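Local coordinates for hypothetical protein PH0226 (Pyrococcus horikoshii, PDB 1VE3) that binds S-adenosylmethionine and is probably a SAM-dependent methyltransferase with a Rossmann-like fold, though its methyl acceptor is not established, at residues Met33-Lys38 / Thr208-Glu213; Tyr141-Arg146 / Asn217-Thr222; Glu173-Ile178 / Arg190-Gly195. All coordinates share one frame; numbering follows the deposited sequence.

Interaction 1: residues Met33-Lys38 / Thr208-Glu213; sequences MKYMKK and TKEAEE
The ring of Tyr-35 meets Glu-213 at its edge. CG of Glu-213 lies there in the ring plane, 3.8 Å from CE2 of Tyr-35. One ring face is covered by the preceding residue, with CG of Lys-34 4.0 Å above the ring centre. CB of Ala-211 approaches obliquely and sits 3.5 Å from CZ of Tyr-35. The carboxylate of Glu-213 is turned 46° against the ring plane.

A single oxygen of that carboxylate, OE2, takes both polar bonds. OH of Tyr-35 donates to the anti lone pair of Glu-213 OE2 in a short bond of 2.5 Å. NZ of Lys-34 reaches the same OE2 from the syn side, 3.1 Å away and 25° out of the carboxylate plane, as a salt bridge. The two donors would probably favour the charged form of the glutamate. Lys-34 gets there with its whole chain extended. Glu-213 instead folds at chi2 (-83°), which swings its carboxylate round to the tyrosine hydroxyl.

Strand 207-215 is an outermost strand of the large mixed sheet, whose order 3-2-1-4-5-7-6 is that of Rossmann-like SAM-dependent methyltransferases. It carries a classic beta bulge, where Glu-210 and Ala-211 both face Val-223. Lys-34 and Tyr-35 lie against this strand at the protein surface. Tyr-35 also touches Val-223 of the adjoining strand. Glu-210 bonds to Asn-225 through OE1, and its OE2 forms a salt bridge with Lys-137. NZ of Lys-137 also donates to the backbone O of Tyr-35.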
loop_
_atom_site.group_PDB
_atom_site.type_symbol
_atom_site.label_atom_id
_atom_site.label_comp_id
_atom_site.label_asym_id
_atom_site.label_seq_id
_atom_site.Cartn_x
_atom_site.Cartn_y
_atom_site.Cartn_z
HETATM N N MSE A 33 -2.171 -13.976 10.529
HETATM C CA MSE A 33 -1.240 -14.709 11.370
HETATM C C MSE A 33 -1.863 -15.065 12.709
HETATM O O MSE A 33 -1.430 -16.001 13.376
HETATM C CB MSE A 33 0.040 -13.898 11.565
HETATM C CG MSE A 33 0.814 -13.722 10.270
HETATM SE SE MSE A 33 0.875 -15.379 9.245
HETATM C CE MSE A 33 -0.461 -14.975 7.916
ATOM N N LYS A 34 -2.893 -14.322 13.091
ATOM C CA LYS A 34 -3.576 -14.565 14.348
ATOM C C LYS A 34 -4.352 -15.874 14.285
ATOM O O LYS A 34 -4.687 -16.455 15.318
ATOM C CB LYS A 34 -4.531 -13.408 14.654
ATOM C CG LYS A 34 -5.330 -13.559 15.939
ATOM C CD LYS A 34 -6.127 -12.293 16.218
ATOM C CE LYS A 34 -6.962 -12.420 17.476
ATOM N NZ LYS A 34 -7.663 -11.144 17.808
ATOM N N TYR A 35 -4.625 -16.345 13.072
ATOM C CA TYR A 35 -5.381 -17.579 12.898
ATOM C C TYR A 35 -4.667 -18.616 12.040
ATOM O O TYR A 35 -5.237 -19.649 11.697
ATOM C CB TYR A 35 -6.751 -17.255 12.301
ATOM C CG TYR A 35 -7.586 -16.348 13.178
ATOM C CD1 TYR A 35 -8.015 -16.768 14.433
ATOM C CD2 TYR A 35 -7.942 -15.071 12.755
ATOM C CE1 TYR A 35 -8.781 -15.939 15.247
ATOM C CE2 TYR A 35 -8.708 -14.234 13.560
ATOM C CZ TYR A 35 -9.123 -14.676 14.805
ATOM O OH TYR A 35 -9.888 -13.854 15.602
HETATM N N MSE A 36 -3.417 -18.339 11.696
HETATM C CA MSE A 36 -2.638 -19.263 10.881
HETATM C C MSE A 36 -1.303 -19.548 11.553
HETATM O O MSE A 36 -0.249 -19.520 10.915
HETATM C CB MSE A 36 -2.411 -18.679 9.485
HETATM C CG MSE A 36 -3.687 -18.519 8.666
HETATM SE SE MSE A 36 -3.401 -17.726 6.915
HETATM C CE MSE A 36 -2.711 -19.259 5.980
ATOM N N LYS A 37 -1.358 -19.818 12.852
ATOM C CA LYS A 37 -0.155 -20.105 13.618
ATOM C C LYS A 37 0.523 -21.374 13.116
ATOM O O LYS A 37 1.739 -21.395 12.923
ATOM C CB LYS A 37 -0.501 -20.224 15.103
ATOM C CG LYS A 37 -0.969 -18.911 15.724
ATOM C CD LYS A 37 -1.294 -19.076 17.202
ATOM C CE LYS A 37 -1.579 -17.736 17.870
ATOM N NZ LYS A 37 -2.733 -17.014 17.260
ATOM N N LYS A 38 -0.255 -22.427 12.890
ATOM C CA LYS A 38 0.311 -23.678 12.393
ATOM C C LYS A 38 0.484 -23.630 10.879
ATOM O O LYS A 38 -0.481 -23.431 10.141
ATOM C CB LYS A 38 -0.585 -24.863 12.761
ATOM C CG LYS A 38 -0.019 -26.209 12.324
ATOM C CD LYS A 38 -0.843 -27.373 12.851
ATOM C CE LYS A 38 -0.113 -28.697 12.641
ATOM N NZ LYS A 38 -0.847 -29.871 13.200
ATOM N N THR A 208 -18.810 -23.928 10.237
ATOM C CA THR A 208 -19.149 -23.396 11.543
ATOM C C THR A 208 -18.084 -22.308 11.688
ATOM O O THR A 208 -16.949 -22.490 11.242
ATOM C CB THR A 208 -18.978 -24.452 12.649
ATOM O OG1 THR A 208 -17.626 -24.952 12.662
ATOM C CG2 THR A 208 -19.915 -25.615 12.394
ATOM N N LYS A 209 -18.427 -21.163 12.266
ATOM C CA LYS A 209 -17.405 -20.131 12.374
ATOM C C LYS A 209 -16.545 -20.201 13.624
ATOM O O LYS A 209 -17.038 -20.313 14.754
ATOM C CB LYS A 209 -18.011 -18.727 12.235
ATOM C CG LYS A 209 -18.934 -18.301 13.330
ATOM C CD LYS A 209 -19.075 -16.779 13.341
ATOM C CE LYS A 209 -19.559 -16.237 12.000
ATOM N NZ LYS A 209 -19.850 -14.774 12.064
ATOM N N GLU A 210 -15.240 -20.154 13.382
ATOM C CA GLU A 210 -14.224 -20.188 14.428
ATOM C C GLU A 210 -14.065 -18.794 15.040
ATOM O O GLU A 210 -14.101 -18.638 16.255
ATOM C CB GLU A 210 -12.880 -20.647 13.842
ATOM C CG GLU A 210 -11.770 -20.848 14.870
ATOM C CD GLU A 210 -10.466 -21.332 14.245
ATOM O OE1 GLU A 210 -10.512 -22.260 13.418
ATOM O OE2 GLU A 210 -9.390 -20.792 14.586
ATOM N N ALA A 211 -13.902 -17.781 14.189
ATOM C CA ALA A 211 -13.728 -16.409 14.656
ATOM C C ALA A 211 -14.179 -15.396 13.604
ATOM O O ALA A 211 -14.469 -15.759 12.465
ATOM C CB ALA A 211 -12.268 -16.169 15.008
ATOM N N GLU A 212 -14.224 -14.125 13.994
ATOM C CA GLU A 212 -14.630 -13.064 13.084
ATOM C C GLU A 212 -14.057 -11.726 13.530
ATOM O O GLU A 212 -14.191 -11.340 14.690
ATOM C CB GLU A 212 -16.151 -12.987 13.023
ATOM C CG GLU A 212 -16.673 -12.132 11.891
ATOM C CD GLU A 212 -18.089 -12.503 11.504
ATOM O OE1 GLU A 212 -19.025 -12.214 12.282
ATOM O OE2 GLU A 212 -18.261 -13.099 10.418
ATOM N N GLU A 213 -13.410 -11.026 12.603
ATOM C CA GLU A 213 -12.807 -9.731 12.895
ATOM C C GLU A 213 -13.442 -8.656 12.022
ATOM O O GLU A 213 -13.546 -8.823 10.803
ATOM C CB GLU A 213 -11.307 -9.762 12.597
ATOM C CG GLU A 213 -10.494 -10.835 13.313
ATOM C CD GLU A 213 -10.080 -10.444 14.728
ATOM O OE1 GLU A 213 -10.040 -9.232 15.036
ATOM O OE2 GLU A 213 -9.773 -11.356 15.524
#

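Interaction 2: residues Tyr141-Arg146 / Asn217-Thr222; sequences YFTDLR and NYSYLT
OG of Ser-219 lies between two hydroxyls of the facing strand. It is hydrogen-bonded to OG1 of Thr-143 at 3.0 Å. OH of Tyr-141 sits 3.1 Å from OG of Ser-219 in a weak bond, not settled because the serine proton has another acceptor in reach. The tyrosine ring reaches this point because CG stands opposite the backbone N (chi1 170°) and the ring runs along the strand past Tyr-220 O. Tyr-141, Thr-143, Ser-219 and Leu-221 share one sheet face.

Phe-142 and Tyr-220 form the antiparallel hydrogen-bonded pair. N of Tyr-220 donates to O of Phe-142 at 3.0 Å. On the other face their rings lie oblique, with planes 36° apart.

The ladder ends with N of Asp-144 donating almost straight to O of Tyr-218. Asp-144 is then the N-cap of helix 145-148, its OD1 bonded to N of Glu-147. Its OD2 accepts from N of Lys-196, and a water joins OD2 to OH of Tyr-220.

Strand 219-226 runs antiparallel beside 136-143 in the Rossmann-like methyltransferase sheet. The Tyr-141 side chain lies about 7 Å from bound S-adenosylmethionine. Helix 19-34 covers this face, with Leu-28 on Tyr-141 and Leu-31 on Leu-221.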
loop_
_atom_site.group_PDB
_atom_site.type_symbol
_atom_site.label_atom_id
_atom_site.label_comp_id
_atom_site.label_asym_id
_atom_site.label_seq_id
_atom_site.Cartn_x
_atom_site.Cartn_y
_atom_site.Cartn_z
ATOM N N TYR A 141 -12.184 -12.762 3.452
ATOM C CA TYR A 141 -12.321 -11.353 3.762
ATOM C C TYR A 141 -13.219 -10.780 2.689
ATOM O O TYR A 141 -12.985 -10.989 1.496
ATOM C CB TYR A 141 -10.962 -10.653 3.728
ATOM C CG TYR A 141 -11.071 -9.148 3.817
ATOM C CD1 TYR A 141 -11.323 -8.511 5.034
ATOM C CD2 TYR A 141 -10.943 -8.360 2.678
ATOM C CE1 TYR A 141 -11.444 -7.122 5.103
ATOM C CE2 TYR A 141 -11.063 -6.978 2.737
ATOM C CZ TYR A 141 -11.312 -6.364 3.946
ATOM O OH TYR A 141 -11.446 -4.991 3.985
ATOM N N PHE A 142 -14.262 -10.079 3.106
ATOM C CA PHE A 142 -15.184 -9.499 2.146
ATOM C C PHE A 142 -15.747 -8.204 2.679
ATOM O O PHE A 142 -15.635 -7.896 3.870
ATOM C CB PHE A 142 -16.337 -10.467 1.826
ATOM C CG PHE A 142 -17.258 -10.733 2.990
ATOM C CD1 PHE A 142 -16.874 -11.586 4.025
ATOM C CD2 PHE A 142 -18.497 -10.109 3.066
ATOM C CE1 PHE A 142 -17.712 -11.811 5.121
ATOM C CE2 PHE A 142 -19.339 -10.325 4.154
ATOM C CZ PHE A 142 -18.947 -11.177 5.185
ATOM N N THR A 143 -16.363 -7.449 1.784
ATOM C CA THR A 143 -16.950 -6.181 2.152
ATOM C C THR A 143 -18.460 -6.277 2.007
ATOM O O THR A 143 -18.961 -6.794 1.010
ATOM C CB THR A 143 -16.399 -5.053 1.251
ATOM O OG1 THR A 143 -14.983 -4.960 1.446
ATOM C CG2 THR A 143 -17.043 -3.712 1.586
ATOM N N ASP A 144 -19.176 -5.803 3.021
ATOM C CA ASP A 144 -20.627 -5.813 2.979
ATOM C C ASP A 144 -20.994 -4.675 2.030
ATOM O O ASP A 144 -21.227 -3.537 2.454
ATOM C CB ASP A 144 -21.204 -5.553 4.372
ATOM C CG ASP A 144 -22.720 -5.686 4.412
ATOM O OD1 ASP A 144 -23.387 -5.179 3.486
ATOM O OD2 ASP A 144 -23.246 -6.286 5.376
ATOM N N LEU A 145 -21.016 -4.987 0.740
ATOM C CA LEU A 145 -21.271 -3.833 -0.107
ATOM C C LEU A 145 -22.747 -3.451 -0.073
ATOM O O LEU A 145 -23.132 -2.330 -0.379
ATOM C CB LEU A 145 -20.858 -4.190 -1.536
ATOM C CG LEU A 145 -20.826 -2.970 -2.459
ATOM C CD1 LEU A 145 -21.154 -1.671 -1.720
ATOM C CD2 LEU A 145 -19.461 -2.757 -3.113
ATOM N N ARG A 146 -23.636 -4.274 0.467
ATOM C CA ARG A 146 -25.013 -3.849 0.678
ATOM C C ARG A 146 -25.119 -2.705 1.683
ATOM O O ARG A 146 -25.901 -1.778 1.494
ATOM C CB ARG A 146 -25.865 -5.037 1.131
ATOM C CG ARG A 146 -27.350 -4.731 1.231
ATOM C CD ARG A 146 -28.151 -6.004 1.085
ATOM N NE ARG A 146 -27.860 -6.656 -0.191
ATOM C CZ ARG A 146 -28.288 -7.870 -0.527
ATOM N NH1 ARG A 146 -29.030 -8.571 0.320
ATOM N NH2 ARG A 146 -27.965 -8.386 -1.707
ATOM N N ASN A 217 -15.063 0.103 8.328
ATOM C CA ASN A 217 -16.453 0.392 8.646
ATOM C C ASN A 217 -17.423 -0.728 8.306
ATOM O O ASN A 217 -18.432 -0.898 8.988
ATOM C CB ASN A 217 -16.889 1.683 7.957
ATOM C CG ASN A 217 -16.345 2.919 8.646
ATOM O OD1 ASN A 217 -16.391 4.020 8.096
ATOM N ND2 ASN A 217 -15.836 2.746 9.863
ATOM N N TYR A 218 -17.126 -1.498 7.264
ATOM C CA TYR A 218 -18.021 -2.585 6.894
ATOM C C TYR A 218 -17.385 -3.803 6.244
ATOM O O TYR A 218 -17.997 -4.447 5.399
ATOM C CB TYR A 218 -19.145 -2.045 6.007
ATOM C CG TYR A 218 -20.402 -1.707 6.785
ATOM C CD1 TYR A 218 -21.195 -0.615 6.431
ATOM C CD2 TYR A 218 -20.804 -2.491 7.871
ATOM C CE1 TYR A 218 -22.362 -0.308 7.142
ATOM C CE2 TYR A 218 -21.965 -2.198 8.584
ATOM C CZ TYR A 218 -22.738 -1.106 8.216
ATOM O OH TYR A 218 -23.888 -0.815 8.917
ATOM N N SER A 219 -16.165 -4.131 6.649
ATOM C CA SER A 219 -15.482 -5.297 6.101
ATOM C C SER A 219 -15.256 -6.330 7.192
ATOM O O SER A 219 -15.155 -5.988 8.376
ATOM C CB SER A 219 -14.154 -4.885 5.464
ATOM O OG SER A 219 -14.394 -4.124 4.299
ATOM N N TYR A 220 -15.180 -7.596 6.793
ATOM C CA TYR A 220 -15.008 -8.683 7.756
ATOM C C TYR A 220 -14.032 -9.767 7.364
ATOM O O TYR A 220 -13.968 -10.177 6.205
ATOM C CB TYR A 220 -16.351 -9.361 8.017
ATOM C CG TYR A 220 -17.404 -8.425 8.523
ATOM C CD1 TYR A 220 -17.537 -8.161 9.886
ATOM C CD2 TYR A 220 -18.234 -7.754 7.634
ATOM C CE1 TYR A 220 -18.470 -7.249 10.343
ATOM C CE2 TYR A 220 -19.163 -6.843 8.077
ATOM C CZ TYR A 220 -19.279 -6.591 9.430
ATOM O OH TYR A 220 -20.200 -5.668 9.858
ATOM N N LEU A 221 -13.265 -10.231 8.347
ATOM C CA LEU A 221 -12.336 -11.328 8.151
ATOM C C LEU A 221 -12.988 -12.437 8.955
ATOM O O LEU A 221 -13.153 -12.303 10.165
ATOM C CB LEU A 221 -10.962 -11.026 8.741
ATOM C CG LEU A 221 -10.023 -12.222 8.617
ATOM C CD1 LEU A 221 -9.505 -12.315 7.196
ATOM C CD2 LEU A 221 -8.877 -12.083 9.593
ATOM N N THR A 222 -13.377 -13.519 8.288
ATOM C CA THR A 222 -14.028 -14.627 8.981
ATOM C C THR A 222 -13.239 -15.926 8.901
ATOM O O THR A 222 -12.687 -16.261 7.857
ATOM C CB THR A 222 -15.434 -14.888 8.409
ATOM O OG1 THR A 222 -16.216 -13.691 8.500
ATOM C CG2 THR A 222 -16.121 -15.991 9.201
HETATM O O HOH W 1 -22.362 -5.296 7.981
#

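Interaction 3: residues Glu173-Ile178 / Arg190-Gly195; sequences ERTVVI and RFNVWG
A beta hairpin of strands 175-179 and 188-192 holds this contact. Val-176 and Phe-191 form an antiparallel hydrogen-bonded pair, with N of Phe-191 2.8 Å from O of Val-176. Beyond the strand, N of Val-193 donates to O of Arg-174, also at 2.8 Å, from 42° out of the carbonyl plane.

On the face of Thr-175 and Val-177, Arg-190 lies across both. CG2 of Val-177 lies over one guanidinium face, offset toward its rim. OG1 of Thr-175 lies at the guanidinium edge. A water sits 3.0 Å from OG1 of Thr-175; its link to NE of Arg-190 is short and doubtful. Replacing Thr-175 with a valine would probably cost that water its hydroxyl partner and OE1 of Glu-173 a possible one.

On the side of Val-176 and Phe-191, CG1 of Val-176 packs 3.6 Å from CG2 of Val-193, and CD1 of Ile-178 reaches CE2 of Phe-191 at 3.8 Å. A water joins NE of Arg-174 to O of Val-193.

Strand 175-179 is the middle of a three-stranded antiparallel sheet, with 166-170 beyond it. Phe-191 meets Tyr-6 edge-to-face. Trp-194 packs on helices 118-131 and 196-203, its NE1 bonded to O of Phe-116.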
loop_
_atom_site.group_PDB
_atom_site.type_symbol
_atom_site.label_atom_id
_atom_site.label_comp_id
_atom_site.label_asym_id
_atom_site.label_seq_id
_atom_site.Cartn_x
_atom_site.Cartn_y
_atom_site.Cartn_z
ATOM N N GLU A 173 -32.173 -7.934 -7.904
ATOM C CA GLU A 173 -31.222 -8.779 -8.616
ATOM C C GLU A 173 -29.949 -8.956 -7.788
ATOM O O GLU A 173 -29.133 -9.843 -8.062
ATOM C CB GLU A 173 -30.879 -8.121 -9.958
ATOM C CG GLU A 173 -30.199 -9.025 -10.971
ATOM C CD GLU A 173 -30.065 -8.365 -12.335
ATOM O OE1 GLU A 173 -29.251 -7.425 -12.476
ATOM O OE2 GLU A 173 -30.787 -8.784 -13.265
ATOM N N ARG A 174 -29.782 -8.105 -6.779
ATOM C CA ARG A 174 -28.612 -8.161 -5.913
ATOM C C ARG A 174 -27.340 -7.776 -6.677
ATOM O O ARG A 174 -26.293 -8.401 -6.512
ATOM C CB ARG A 174 -28.456 -9.571 -5.338
ATOM C CG ARG A 174 -29.689 -10.105 -4.631
ATOM C CD ARG A 174 -29.468 -11.549 -4.212
ATOM N NE ARG A 174 -28.346 -11.671 -3.286
ATOM C CZ ARG A 174 -28.444 -11.556 -1.964
ATOM N NH1 ARG A 174 -29.619 -11.324 -1.393
ATOM N NH2 ARG A 174 -27.358 -11.663 -1.211
ATOM N N THR A 175 -27.440 -6.758 -7.524
ATOM C CA THR A 175 -26.289 -6.295 -8.295
ATOM C C THR A 175 -26.293 -4.779 -8.340
ATOM O O THR A 175 -27.277 -4.142 -7.966
ATOM C CB THR A 175 -26.314 -6.802 -9.757
ATOM O OG1 THR A 175 -27.403 -6.187 -10.454
ATOM C CG2 THR A 175 -26.467 -8.324 -9.809
ATOM N N VAL A 176 -25.195 -4.202 -8.808
ATOM C CA VAL A 176 -25.095 -2.753 -8.896
ATOM C C VAL A 176 -24.102 -2.343 -9.975
ATOM O O VAL A 176 -23.077 -3.000 -10.181
ATOM C CB VAL A 176 -24.646 -2.138 -7.547
ATOM C CG1 VAL A 176 -23.237 -2.583 -7.217
ATOM C CG2 VAL A 176 -24.719 -0.624 -7.613
ATOM N N VAL A 177 -24.428 -1.254 -10.662
ATOM C CA VAL A 177 -23.582 -0.713 -11.710
ATOM C C VAL A 177 -22.934 0.560 -11.191
ATOM O O VAL A 177 -23.626 1.478 -10.753
ATOM C CB VAL A 177 -24.398 -0.354 -12.969
ATOM C CG1 VAL A 177 -23.478 0.205 -14.040
ATOM C CG2 VAL A 177 -25.129 -1.577 -13.485
ATOM N N ILE A 178 -21.607 0.600 -11.217
ATOM C CA ILE A 178 -20.873 1.778 -10.776
ATOM C C ILE A 178 -20.112 2.335 -11.972
ATOM O O ILE A 178 -19.358 1.618 -12.627
ATOM C CB ILE A 178 -19.856 1.446 -9.658
ATOM C CG1 ILE A 178 -20.594 1.026 -8.388
ATOM C CG2 ILE A 178 -18.976 2.665 -9.375
ATOM C CD1 ILE A 178 -19.671 0.660 -7.247
ATOM N N ARG A 190 -20.425 -3.937 -13.313
ATOM C CA ARG A 190 -21.542 -4.469 -12.540
ATOM C C ARG A 190 -20.972 -5.438 -11.505
ATOM O O ARG A 190 -20.238 -6.360 -11.844
ATOM C CB ARG A 190 -22.550 -5.187 -13.447
ATOM C CG ARG A 190 -23.618 -5.955 -12.670
ATOM C CD ARG A 190 -24.762 -6.452 -13.550
ATOM N NE ARG A 190 -25.709 -5.388 -13.858
ATOM C CZ ARG A 190 -25.745 -4.713 -15.001
ATOM N NH1 ARG A 190 -26.650 -3.756 -15.168
ATOM N NH2 ARG A 190 -24.890 -5.004 -15.981
ATOM N N PHE A 191 -21.299 -5.210 -10.239
ATOM C CA PHE A 191 -20.818 -6.054 -9.148
ATOM C C PHE A 191 -21.973 -6.813 -8.518
ATOM O O PHE A 191 -23.087 -6.295 -8.456
ATOM C CB PHE A 191 -20.207 -5.203 -8.027
ATOM C CG PHE A 191 -18.985 -4.429 -8.418
ATOM C CD1 PHE A 191 -17.758 -5.063 -8.560
ATOM C CD2 PHE A 191 -19.057 -3.053 -8.608
ATOM C CE1 PHE A 191 -16.612 -4.331 -8.884
ATOM C CE2 PHE A 191 -17.919 -2.313 -8.933
ATOM C CZ PHE A 191 -16.695 -2.953 -9.070
ATOM N N ASN A 192 -21.710 -8.030 -8.044
ATOM C CA ASN A 192 -22.735 -8.790 -7.331
ATOM C C ASN A 192 -22.687 -8.148 -5.949
ATOM O O ASN A 192 -21.602 -7.970 -5.394
ATOM C CB ASN A 192 -22.366 -10.271 -7.223
ATOM C CG ASN A 192 -22.690 -11.046 -8.479
ATOM O OD1 ASN A 192 -23.856 -11.232 -8.816
ATOM N ND2 ASN A 192 -21.659 -11.510 -9.176
ATOM N N VAL A 193 -23.843 -7.789 -5.400
ATOM C CA VAL A 193 -23.874 -7.148 -4.090
ATOM C C VAL A 193 -24.156 -8.139 -2.963
ATOM O O VAL A 193 -25.167 -8.843 -2.980
ATOM C CB VAL A 193 -24.949 -6.038 -4.034
ATOM C CG1 VAL A 193 -24.782 -5.226 -2.754
ATOM C CG2 VAL A 193 -24.852 -5.140 -5.267
ATOM N N TRP A 194 -23.258 -8.187 -1.986
ATOM C CA TRP A 194 -23.416 -9.081 -0.843
ATOM C C TRP A 194 -23.463 -8.343 0.493
ATOM O O TRP A 194 -22.799 -7.323 0.682
ATOM C CB TRP A 194 -22.272 -10.095 -0.785
ATOM C CG TRP A 194 -22.335 -11.137 -1.846
ATOM C CD1 TRP A 194 -21.694 -11.126 -3.055
ATOM C CD2 TRP A 194 -23.086 -12.355 -1.796
ATOM N NE1 TRP A 194 -21.998 -12.271 -3.760
ATOM C CE2 TRP A 194 -22.851 -13.041 -3.008
ATOM C CE3 TRP A 194 -23.938 -12.933 -0.841
ATOM C CZ2 TRP A 194 -23.437 -14.283 -3.295
ATOM C CZ3 TRP A 194 -24.525 -14.169 -1.123
ATOM C CH2 TRP A 194 -24.267 -14.830 -2.344
ATOM N N GLY A 195 -24.265 -8.871 1.409
ATOM C CA GLY A 195 -24.367 -8.302 2.736
ATOM C C GLY A 195 -23.854 -9.387 3.666
ATOM O O GLY A 195 -23.938 -10.573 3.332
HETATM O O HOH W 2 -26.802 -10.677 0.949
HETATM O O HOH W 3 -25.978 -11.033 -7.227
HETATM O O HOH W 4 -25.574 -11.415 -4.670
HETATM O O HOH W 5 -27.323 -4.053 -12.505
#

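In the fold
From the N terminus, the end of helix 19-34 comes first. Interaction 1 closes the longest loop, bringing it to strand 207-215. Interaction 2 starts inside that loop, at the end of strand 136-143, and finishes beyond it on strand 219-226, so the two cross. Interaction 3 is a short hairpin closure lying within both loops. Interactions 1 and 2 meet directly, since strands 207-215 and 219-226 are sheet neighbours: N of Glu-213 faces O of Leu-221. Interactions 2 and 3 touch where Arg-146 N approaches Trp-194 O, which links helix 145-148, just after strand 136-143, to the segment following the hairpin. Interactions 1 and 3 do not touch; their centres are about 28 Å apart.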